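Long-range contacts in uncharacterized NTF2-like protein (Burkholderia thailandensis E264, PDB 3EC9), which is of unknown function but adopts the NTF2-like fold of the SnoaL-like family, whose cone-shaped pocket often binds small molecules: residues B[12-17]-B[86-91]; B[71-76]-B[98-103]; B[107-112]-B[127-132]. All coordinates share one frame; numbering follows the deposited sequence.

Contacts 1 and 2 lie on opposite sides of the chain's centre, both on strand 89-100, and contact 3 pairs the next two strands of the same sheet. Contact 1 is a surface contact, made by van der Waals packing and one water bridge where helix 14-26 meets the turn into strand 89-100. Contact 2, partly buried, has its centre about 31 Å from that of contact 1; here backbone pairing and an edge-to-face aromatic pair join the strands, while Arg-101 bonds the C-terminal end of helix 58-72. Contact 3 is buried strand pairing. It touches contact 2 through Phe-107, which packs on Trp-73 and Tyr-76, whereas contacts 1 and 3 both reach the second subunit.

Contact 1: residues B[12-17]-B[86-91]; sequences RTPYQI and AGDTVI
At the start of the N-terminal helix 14-26 of the NTF2-like fold, Pro-14 rests on the tight turn between strands 73-86 and 89-100, and both Pro-14 and Tyr-15 rest on Val-90, just beyond it. The ring of Pro-14 sits on the carbonyl of Gly-87, with CB 3.3 Å and CG 3.4 Å from Gly-87 O, while CG also lies 4.0 Å from Asp-88 CA. Val-90 supplies the apolar half of the contact. Its two methyls divide the work: CG1, anti to the backbone N (chi1 -178°), approaches Tyr-15 CD2 obliquely at 4.4 Å, and CG2 reaches the backbone between the two helix residues, 3.6 Å from Tyr-15 N, and Pro-14 CB as well.

The polar link is indirect. A water accepts from Tyr-15 N at 3.1 Å and donates to Gly-87 O at 2.7 Å, giving a partner to an amide of the first helical turn. Thr-13 and Gln-16 cap the same turn reciprocally as a capping box: Gln-16 N donates to Thr-13 OG1, and Thr-13 N to a lone pair of Gln-16 OE1 in a nearly straight bond (174°). Beyond the two segments, Tyr-15 leans on Leu-83 and Pro-14 on Val-117. The type II' turn from Ala-86 to Thr-89, with Gly-87 at its first corner (phi 87°), is the classic connection of a two-residue beta hairpin, met here by the capped helix start.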
loop_
_atom_site.group_PDB
_atom_site.type_symbol
_atom_site.label_atom_id
_atom_site.label_comp_id
_atom_site.label_asym_id
_atom_site.label_seq_id
_atom_site.Cartn_x
_atom_site.Cartn_y
_atom_site.Cartn_z
ATOM N N ARG B 12 15.036 18.538 -11.910
ATOM C CA ARG B 12 13.706 17.985 -11.820
ATOM C C ARG B 12 13.536 17.171 -10.531
ATOM O O ARG B 12 14.399 16.352 -10.204
ATOM C CB ARG B 12 13.523 17.102 -13.030
ATOM C CG ARG B 12 12.128 16.661 -13.292
ATOM C CD ARG B 12 11.990 16.166 -14.733
ATOM N NE ARG B 12 10.603 16.072 -15.198
ATOM C CZ ARG B 12 9.851 17.108 -15.586
ATOM N NH1 ARG B 12 10.321 18.349 -15.559
ATOM N NH2 ARG B 12 8.624 16.891 -16.013
ATOM N N THR B 13 12.439 17.374 -9.799
ATOM C CA THR B 13 12.335 16.806 -8.485
ATOM C C THR B 13 11.957 15.336 -8.616
ATOM O O THR B 13 11.399 14.905 -9.627
ATOM C CB THR B 13 11.286 17.480 -7.643
ATOM O OG1 THR B 13 10.000 17.235 -8.228
ATOM C CG2 THR B 13 11.543 19.055 -7.523
ATOM N N PRO B 14 12.237 14.549 -7.571
ATOM C CA PRO B 14 11.661 13.188 -7.567
ATOM C C PRO B 14 10.178 13.074 -7.855
ATOM O O PRO B 14 9.738 12.167 -8.565
ATOM C CB PRO B 14 12.003 12.685 -6.146
ATOM C CG PRO B 14 13.344 13.391 -5.827
ATOM C CD PRO B 14 13.154 14.780 -6.429
ATOM N N TYR B 15 9.375 13.980 -7.284
ATOM C CA TYR B 15 7.951 14.008 -7.572
ATOM C C TYR B 15 7.683 14.089 -9.093
ATOM O O TYR B 15 6.845 13.378 -9.654
ATOM C CB TYR B 15 7.301 15.210 -6.835
ATOM C CG TYR B 15 5.816 15.436 -7.086
ATOM C CD1 TYR B 15 5.386 16.101 -8.216
ATOM C CD2 TYR B 15 4.858 14.989 -6.175
ATOM C CE1 TYR B 15 4.056 16.324 -8.477
ATOM C CE2 TYR B 15 3.514 15.206 -6.411
ATOM C CZ TYR B 15 3.110 15.867 -7.574
ATOM O OH TYR B 15 1.755 16.071 -7.825
ATOM N N GLN B 16 8.359 15.032 -9.745
ATOM C CA GLN B 16 8.194 15.236 -11.197
ATOM C C GLN B 16 8.636 14.028 -12.000
ATOM O O GLN B 16 7.965 13.604 -12.964
ATOM C CB GLN B 16 8.968 16.479 -11.610
ATOM C CG GLN B 16 8.347 17.774 -11.113
ATOM C CD GLN B 16 9.174 18.971 -11.487
ATOM O OE1 GLN B 16 10.304 19.069 -11.059
ATOM N NE2 GLN B 16 8.655 19.845 -12.360
ATOM N N ILE B 17 9.764 13.447 -11.605
ATOM C CA ILE B 17 10.285 12.252 -12.251
ATOM C C ILE B 17 9.260 11.099 -12.176
ATOM O O ILE B 17 9.013 10.377 -13.135
ATOM C CB ILE B 17 11.638 11.830 -11.620
ATOM C CG1 ILE B 17 12.677 12.904 -11.975
ATOM C CG2 ILE B 17 12.133 10.408 -12.094
ATOM C CD1 ILE B 17 14.044 12.789 -11.261
ATOM N N ALA B 86 7.237 13.277 -0.552
ATOM C CA ALA B 86 8.026 13.169 0.691
ATOM C C ALA B 86 9.526 13.345 0.357
ATOM O O ALA B 86 10.422 12.710 0.938
ATOM C CB ALA B 86 7.748 11.796 1.376
ATOM N N GLY B 87 9.818 14.188 -0.618
ATOM C CA GLY B 87 11.206 14.567 -0.893
ATOM C C GLY B 87 11.875 13.595 -1.838
ATOM O O GLY B 87 11.515 13.516 -3.022
ATOM N N ASP B 88 12.782 12.781 -1.318
ATOM C CA ASP B 88 13.407 11.754 -2.140
ATOM C C ASP B 88 12.507 10.556 -2.326
ATOM O O ASP B 88 12.735 9.741 -3.225
ATOM C CB ASP B 88 14.713 11.289 -1.528
ATOM C CG ASP B 88 15.778 12.389 -1.521
ATOM O OD1 ASP B 88 15.701 13.288 -2.388
ATOM O OD2 ASP B 88 16.655 12.332 -0.628
ATOM N N THR B 89 11.506 10.430 -1.457
ATOM C CA THR B 89 10.478 9.403 -1.618
ATOM C C THR B 89 9.208 10.071 -2.137
ATOM O O THR B 89 8.922 11.251 -1.845
ATOM C CB THR B 89 10.193 8.618 -0.293
ATOM O OG1 THR B 89 9.109 7.688 -0.473
ATOM C CG2 THR B 89 9.838 9.551 0.799
ATOM N N VAL B 90 8.461 9.315 -2.935
ATOM C CA VAL B 90 7.219 9.817 -3.519
ATOM C C VAL B 90 6.230 8.653 -3.394
ATOM O O VAL B 90 6.642 7.518 -3.623
ATOM C CB VAL B 90 7.398 10.178 -4.979
ATOM C CG1 VAL B 90 6.080 10.756 -5.605
ATOM C CG2 VAL B 90 8.583 11.159 -5.127
ATOM N N ILE B 91 4.970 8.914 -3.020
ATOM C CA ILE B 91 3.987 7.831 -2.868
ATOM C C ILE B 91 2.791 8.114 -3.781
ATOM O O ILE B 91 2.076 9.109 -3.608
ATOM C CB ILE B 91 3.519 7.661 -1.378
ATOM C CG1 ILE B 91 4.740 7.396 -0.482
ATOM C CG2 ILE B 91 2.473 6.547 -1.230
ATOM C CD1 ILE B 91 5.526 8.638 0.008
HETATM O O HOH W 1 10.216 15.342 -4.613
#

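Contact 2: residues B[71-76]-B[98-103]; sequences EEWDGY and GTYRRT
Asp-74 and Thr-99 exchange two backbone hydrogen bonds, Asp-74 N to Thr-99 O at 2.7 Å and Thr-99 N to Asp-74 O at 3.0 Å. A third runs from Arg-101 N to Glu-72 O (2.9 Å), whose carbonyl also accepts from a water held by Arg-102 N. The Arg-101 side chain, extended from CG to NE, lies across the helix end. NE makes a weak bond to Glu-71 O, NH2 donates to Gly-70 O, and one guanidinium face covers Trp-73 C and Asp-74 CA. Its salt bridge to Asp-74 is long, 4.0 Å from NH1 to OD1.

These bonds close the open end of the hairpin formed by strands 73-86 and 89-100, just where helix 58-72 runs into the first strand. Trp-73 and Tyr-100, a non-hydrogen-bonded pair, meet edge-to-face, the edge of Tyr-100 pointing at the face of Trp-73 with the planes 61° apart. Tyr-100 CD1 stands 3.5 Å above the indole, and Tyr-100 CB makes a CH-pi contact over its six-membered ring. Tyr-76 CD2 covers the opposite indole face near the rim. Gly-98 passes close beside the rings of Trp-73 and Tyr-76, and Phe-107, Val-134 and Ala-137 pack further round the tryptophan.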
loop_
_atom_site.group_PDB
_atom_site.type_symbol
_atom_site.label_atom_id
_atom_site.label_comp_id
_atom_site.label_asym_id
_atom_site.label_seq_id
_atom_site.Cartn_x
_atom_site.Cartn_y
_atom_site.Cartn_z
ATOM N N GLU B 71 -0.216 -9.628 -21.448
ATOM C CA GLU B 71 -0.545 -10.968 -21.955
ATOM C C GLU B 71 -1.706 -11.616 -21.193
ATOM O O GLU B 71 -2.472 -12.392 -21.777
ATOM C CB GLU B 71 0.652 -11.905 -21.886
ATOM C CG GLU B 71 1.773 -11.458 -22.810
ATOM C CD GLU B 71 3.032 -12.269 -22.677
ATOM O OE1 GLU B 71 3.297 -12.806 -21.586
ATOM O OE2 GLU B 71 3.764 -12.319 -23.695
ATOM N N GLU B 72 -1.813 -11.364 -19.886
ATOM C CA GLU B 72 -2.719 -12.146 -19.029
ATOM C C GLU B 72 -4.040 -11.429 -18.702
ATOM O O GLU B 72 -4.988 -12.049 -18.235
ATOM C CB GLU B 72 -1.976 -12.580 -17.751
ATOM C CG GLU B 72 -0.834 -13.546 -18.054
ATOM C CD GLU B 72 -0.098 -14.065 -16.827
ATOM O OE1 GLU B 72 -0.205 -13.456 -15.728
ATOM O OE2 GLU B 72 0.540 -15.141 -16.954
ATOM N N TRP B 73 -4.082 -10.132 -18.972
ATOM C CA TRP B 73 -5.219 -9.243 -18.654
ATOM C C TRP B 73 -5.592 -8.431 -19.880
ATOM O O TRP B 73 -4.707 -8.018 -20.666
ATOM C CB TRP B 73 -4.837 -8.258 -17.540
ATOM C CG TRP B 73 -4.446 -8.909 -16.288
ATOM C CD1 TRP B 73 -3.195 -9.369 -15.972
ATOM C CD2 TRP B 73 -5.281 -9.251 -15.192
ATOM N NE1 TRP B 73 -3.191 -9.925 -14.749
ATOM C CE2 TRP B 73 -4.439 -9.844 -14.203
ATOM C CE3 TRP B 73 -6.645 -9.039 -14.883
ATOM C CZ2 TRP B 73 -4.917 -10.292 -12.977
ATOM C CZ3 TRP B 73 -7.116 -9.498 -13.648
ATOM C CH2 TRP B 73 -6.252 -10.116 -12.718
ATOM N N ASP B 74 -6.906 -8.226 -20.043
ATOM C CA ASP B 74 -7.476 -7.267 -20.964
ATOM C C ASP B 74 -7.718 -5.946 -20.231
ATOM O O ASP B 74 -8.377 -5.915 -19.186
ATOM C CB ASP B 74 -8.813 -7.782 -21.479
ATOM C CG ASP B 74 -9.391 -6.901 -22.602
ATOM O OD1 ASP B 74 -8.638 -6.102 -23.213
ATOM O OD2 ASP B 74 -10.605 -7.034 -22.898
ATOM N N GLY B 75 -7.123 -4.857 -20.734
ATOM C CA GLY B 75 -7.425 -3.546 -20.219
ATOM C C GLY B 75 -6.922 -3.277 -18.806
ATOM O O GLY B 75 -7.562 -2.532 -18.035
ATOM N N TYR B 76 -5.796 -3.899 -18.475
ATOM C CA TYR B 76 -5.154 -3.670 -17.188
ATOM C C TYR B 76 -4.778 -2.189 -17.076
ATOM O O TYR B 76 -4.030 -1.669 -17.900
ATOM C CB TYR B 76 -3.894 -4.543 -16.960
ATOM C CG TYR B 76 -3.588 -4.586 -15.463
ATOM C CD1 TYR B 76 -2.866 -3.571 -14.823
ATOM C CD2 TYR B 76 -4.076 -5.606 -14.676
ATOM C CE1 TYR B 76 -2.661 -3.597 -13.447
ATOM C CE2 TYR B 76 -3.836 -5.657 -13.329
ATOM C CZ TYR B 76 -3.153 -4.621 -12.712
ATOM O OH TYR B 76 -2.935 -4.702 -11.347
ATOM N N GLY B 98 -8.978 -4.359 -14.340
ATOM C CA GLY B 98 -8.565 -5.239 -15.428
ATOM C C GLY B 98 -9.498 -6.431 -15.504
ATOM O O GLY B 98 -10.221 -6.717 -14.544
ATOM N N THR B 99 -9.425 -7.160 -16.617
ATOM C CA THR B 99 -10.191 -8.387 -16.828
ATOM C C THR B 99 -9.185 -9.513 -17.129
ATOM O O THR B 99 -8.363 -9.385 -18.046
ATOM C CB THR B 99 -11.207 -8.240 -18.004
ATOM O OG1 THR B 99 -12.137 -7.191 -17.695
ATOM C CG2 THR B 99 -11.934 -9.578 -18.263
ATOM N N TYR B 100 -9.209 -10.549 -16.297
ATOM C CA TYR B 100 -8.296 -11.665 -16.464
ATOM C C TYR B 100 -8.744 -12.483 -17.663
ATOM O O TYR B 100 -9.895 -12.957 -17.730
ATOM C CB TYR B 100 -8.312 -12.520 -15.234
ATOM C CG TYR B 100 -7.168 -13.472 -15.118
ATOM C CD1 TYR B 100 -5.840 -13.023 -15.119
ATOM C CD2 TYR B 100 -7.400 -14.839 -14.974
ATOM C CE1 TYR B 100 -4.786 -13.905 -14.994
ATOM C CE2 TYR B 100 -6.340 -15.744 -14.820
ATOM C CZ TYR B 100 -5.037 -15.267 -14.823
ATOM O OH TYR B 100 -3.958 -16.104 -14.633
ATOM N N ARG B 101 -7.848 -12.634 -18.631
ATOM C CA ARG B 101 -8.223 -13.269 -19.909
ATOM C C ARG B 101 -8.700 -14.720 -19.764
ATOM O O ARG B 101 -9.642 -15.143 -20.466
ATOM C CB ARG B 101 -7.096 -13.185 -20.925
ATOM C CG ARG B 101 -6.757 -11.785 -21.424
ATOM C CD ARG B 101 -5.704 -11.836 -22.526
ATOM N NE ARG B 101 -4.990 -10.573 -22.761
ATOM C CZ ARG B 101 -5.478 -9.526 -23.437
ATOM N NH1 ARG B 101 -6.727 -9.532 -23.901
ATOM N NH2 ARG B 101 -4.726 -8.436 -23.613
ATOM N N ARG B 102 -8.073 -15.484 -18.876
ATOM C CA ARG B 102 -8.424 -16.922 -18.727
ATOM C C ARG B 102 -9.845 -17.182 -18.197
ATOM O O ARG B 102 -10.519 -18.158 -18.586
ATOM C CB ARG B 102 -7.393 -17.640 -17.825
ATOM C CG ARG B 102 -7.628 -19.169 -17.722
ATOM C CD ARG B 102 -6.340 -19.988 -17.462
ATOM N NE ARG B 102 -5.598 -19.484 -16.315
ATOM C CZ ARG B 102 -5.883 -19.741 -15.037
ATOM N NH1 ARG B 102 -6.895 -20.546 -14.703
ATOM N NH2 ARG B 102 -5.143 -19.188 -14.081
ATOM N N THR B 103 -10.328 -16.301 -17.340
ATOM C CA THR B 103 -11.612 -16.482 -16.663
ATOM C C THR B 103 -12.681 -15.512 -17.160
ATOM O O THR B 103 -13.869 -15.764 -16.984
ATOM C CB THR B 103 -11.438 -16.259 -15.180
ATOM O OG1 THR B 103 -11.037 -14.890 -15.010
ATOM C CG2 THR B 103 -10.368 -17.151 -14.585
HETATM O O HOH W 2 -5.189 -14.753 -18.412
HETATM O O HOH W 3 -1.422 -15.159 -13.908
#

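Contact 3: residues B[107-112]-B[127-132]; sequences FECRVA and QFTDTL
Ala-112 and Phe-128 form a hydrogen-bonded antiparallel pair in the hairpin of strands 106-118 and 121-129, joined by Ala-112 N to Phe-128 O at 2.9 Å and Phe-128 N to Ala-112 O at 2.8 Å. Past the next pair, Val-111 with Thr-129, the ladder changes character. Thr-129 OG1 donates to Arg-110 O at 2.8 Å from 30° outside the carbonyl plane, whereas Asp-130 N reaches the same oxygen only weakly, at 3.5 Å. The hydroxyl is placed for this because it stands anti to the backbone N (chi1 -164°), turned across to the neighbouring strand. A water bridges Arg-110 N and Asp-130 OD2 where the two segments diverge.

Van der Waals contacts fill in between these bonds. Val-111 CG2 lies 3.8 Å from Thr-129 CB, and Cys-109 CB meets Asp-130 CB at 3.6 Å, with SG beside the threonine hydroxyl. The edge of the Phe-128 ring receives Ala-112 O close to its plane, 3.5 Å from CD1.

Other polar groups bond beyond the hairpin. Arg-110 pairs with Asp-81 of its own chain and with Glu-126 of the second subunit; from that subunit Asp-130 OD1 meets Thr-131 and OD2 meets Gly-48 N. Gln-127 holds Met-46 N and Tyr-96 OH about 3 Å from a bound acetate, probably from the crystallisation liquor, consistent with the NTF2-like pocket. Strand 106-118 lies between 89-100 and 121-129, with Tyr-96 against Val-111 and Thr-129, and Leu-133 and Val-134 of helix 131-137 against Cys-109.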
loop_
_atom_site.group_PDB
_atom_site.type_symbol
_atom_site.label_atom_id
_atom_site.label_comp_id
_atom_site.label_asym_id
_atom_site.label_seq_id
_atom_site.Cartn_x
_atom_site.Cartn_y
_atom_site.Cartn_z
ATOM N N PHE B 107 -11.859 -7.068 -11.960
ATOM C CA PHE B 107 -11.689 -6.588 -10.582
ATOM C C PHE B 107 -11.404 -5.101 -10.675
ATOM O O PHE B 107 -10.993 -4.556 -11.725
ATOM C CB PHE B 107 -10.487 -7.263 -9.861
ATOM C CG PHE B 107 -9.145 -6.670 -10.267
ATOM C CD1 PHE B 107 -8.536 -7.055 -11.467
ATOM C CD2 PHE B 107 -8.511 -5.724 -9.496
ATOM C CE1 PHE B 107 -7.340 -6.516 -11.848
ATOM C CE2 PHE B 107 -7.305 -5.182 -9.881
ATOM C CZ PHE B 107 -6.724 -5.562 -11.062
ATOM N N GLU B 108 -11.592 -4.442 -9.529
ATOM C CA GLU B 108 -11.099 -3.106 -9.307
ATOM C C GLU B 108 -10.622 -3.061 -7.853
ATOM O O GLU B 108 -11.285 -3.532 -6.969
ATOM C CB GLU B 108 -12.198 -2.073 -9.572
ATOM C CG GLU B 108 -11.790 -0.641 -9.302
ATOM C CD GLU B 108 -12.803 0.348 -9.736
ATOM O OE1 GLU B 108 -13.980 -0.027 -9.873
ATOM O OE2 GLU B 108 -12.409 1.517 -9.960
ATOM N N CYS B 109 -9.484 -2.452 -7.604
ATOM C CA CYS B 109 -9.035 -2.317 -6.201
ATOM C C CYS B 109 -8.067 -1.147 -6.004
ATOM O O CYS B 109 -7.624 -0.509 -6.974
ATOM C CB CYS B 109 -8.394 -3.638 -5.737
ATOM S SG CYS B 109 -6.728 -3.949 -6.460
ATOM N N ARG B 110 -7.721 -0.884 -4.755
ATOM C CA ARG B 110 -6.797 0.178 -4.419
ATOM C C ARG B 110 -5.359 -0.271 -4.476
ATOM O O ARG B 110 -5.027 -1.472 -4.355
ATOM C CB ARG B 110 -7.134 0.731 -3.033
ATOM C CG ARG B 110 -8.533 1.400 -2.938
ATOM C CD ARG B 110 -8.510 2.729 -3.560
ATOM N NE ARG B 110 -7.935 3.742 -2.673
ATOM C CZ ARG B 110 -7.583 4.963 -3.059
ATOM N NH1 ARG B 110 -7.633 5.306 -4.338
ATOM N NH2 ARG B 110 -7.181 5.856 -2.169
ATOM N N VAL B 111 -4.476 0.704 -4.632
ATOM C CA VAL B 111 -3.046 0.450 -4.668
ATOM C C VAL B 111 -2.303 1.702 -4.208
ATOM O O VAL B 111 -2.709 2.830 -4.511
ATOM C CB VAL B 111 -2.530 -0.010 -6.060
ATOM C CG1 VAL B 111 -2.921 0.952 -7.174
ATOM C CG2 VAL B 111 -0.993 -0.242 -5.996
ATOM N N ALA B 112 -1.220 1.489 -3.460
ATOM C CA ALA B 112 -0.217 2.506 -3.211
ATOM C C ALA B 112 1.143 2.014 -3.734
ATOM O O ALA B 112 1.465 0.789 -3.654
ATOM C CB ALA B 112 -0.113 2.856 -1.715
ATOM N N GLN B 127 5.132 -2.004 -4.573
ATOM C CA GLN B 127 3.703 -2.016 -4.791
ATOM C C GLN B 127 2.979 -2.574 -3.523
ATOM O O GLN B 127 3.408 -3.575 -2.941
ATOM C CB GLN B 127 3.405 -2.966 -5.962
ATOM C CG GLN B 127 1.957 -3.234 -6.259
ATOM C CD GLN B 127 1.836 -4.510 -7.121
ATOM O OE1 GLN B 127 2.289 -5.612 -6.721
ATOM N NE2 GLN B 127 1.263 -4.365 -8.291
ATOM N N PHE B 128 1.874 -1.923 -3.142
ATOM C CA PHE B 128 1.020 -2.373 -2.054
ATOM C C PHE B 128 -0.429 -2.369 -2.548
ATOM O O PHE B 128 -1.027 -1.309 -2.675
ATOM C CB PHE B 128 1.124 -1.464 -0.821
ATOM C CG PHE B 128 2.539 -1.256 -0.299
ATOM C CD1 PHE B 128 3.377 -0.390 -0.942
ATOM C CD2 PHE B 128 2.999 -1.956 0.808
ATOM C CE1 PHE B 128 4.682 -0.207 -0.477
ATOM C CE2 PHE B 128 4.286 -1.780 1.290
ATOM C CZ PHE B 128 5.145 -0.904 0.635
ATOM N N THR B 129 -0.996 -3.524 -2.897
ATOM C CA THR B 129 -2.319 -3.599 -3.485
ATOM C C THR B 129 -3.160 -4.728 -2.921
ATOM O O THR B 129 -2.668 -5.566 -2.142
ATOM C CB THR B 129 -2.228 -3.681 -5.020
ATOM O OG1 THR B 129 -3.503 -3.387 -5.638
ATOM C CG2 THR B 129 -1.698 -5.042 -5.478
ATOM N N ASP B 130 -4.437 -4.747 -3.318
ATOM C CA ASP B 130 -5.410 -5.692 -2.763
ATOM C C ASP B 130 -5.299 -6.989 -3.486
ATOM O O ASP B 130 -6.056 -7.342 -4.398
ATOM C CB ASP B 130 -6.796 -5.051 -2.838
ATOM C CG ASP B 130 -7.777 -5.625 -1.811
ATOM O OD1 ASP B 130 -7.630 -6.801 -1.398
ATOM O OD2 ASP B 130 -8.733 -4.897 -1.429
ATOM N N THR B 131 -4.285 -7.730 -3.091
ATOM C CA THR B 131 -3.976 -8.971 -3.778
ATOM C C THR B 131 -5.099 -10.014 -3.754
ATOM O O THR B 131 -5.224 -10.835 -4.674
ATOM C CB THR B 131 -2.649 -9.529 -3.219
ATOM O OG1 THR B 131 -2.760 -9.593 -1.814
ATOM C CG2 THR B 131 -1.461 -8.615 -3.598
ATOM N N LEU B 132 -5.926 -9.999 -2.709
ATOM C CA LEU B 132 -7.074 -10.916 -2.667
ATOM C C LEU B 132 -8.061 -10.580 -3.800
ATOM O O LEU B 132 -8.532 -11.466 -4.488
ATOM C CB LEU B 132 -7.783 -10.875 -1.315
ATOM C CG LEU B 132 -8.992 -11.786 -1.194
ATOM C CD1 LEU B 132 -8.542 -13.265 -1.313
ATOM C CD2 LEU B 132 -9.770 -11.541 0.116
HETATM O O HOH W 4 -9.006 -2.369 -2.503
#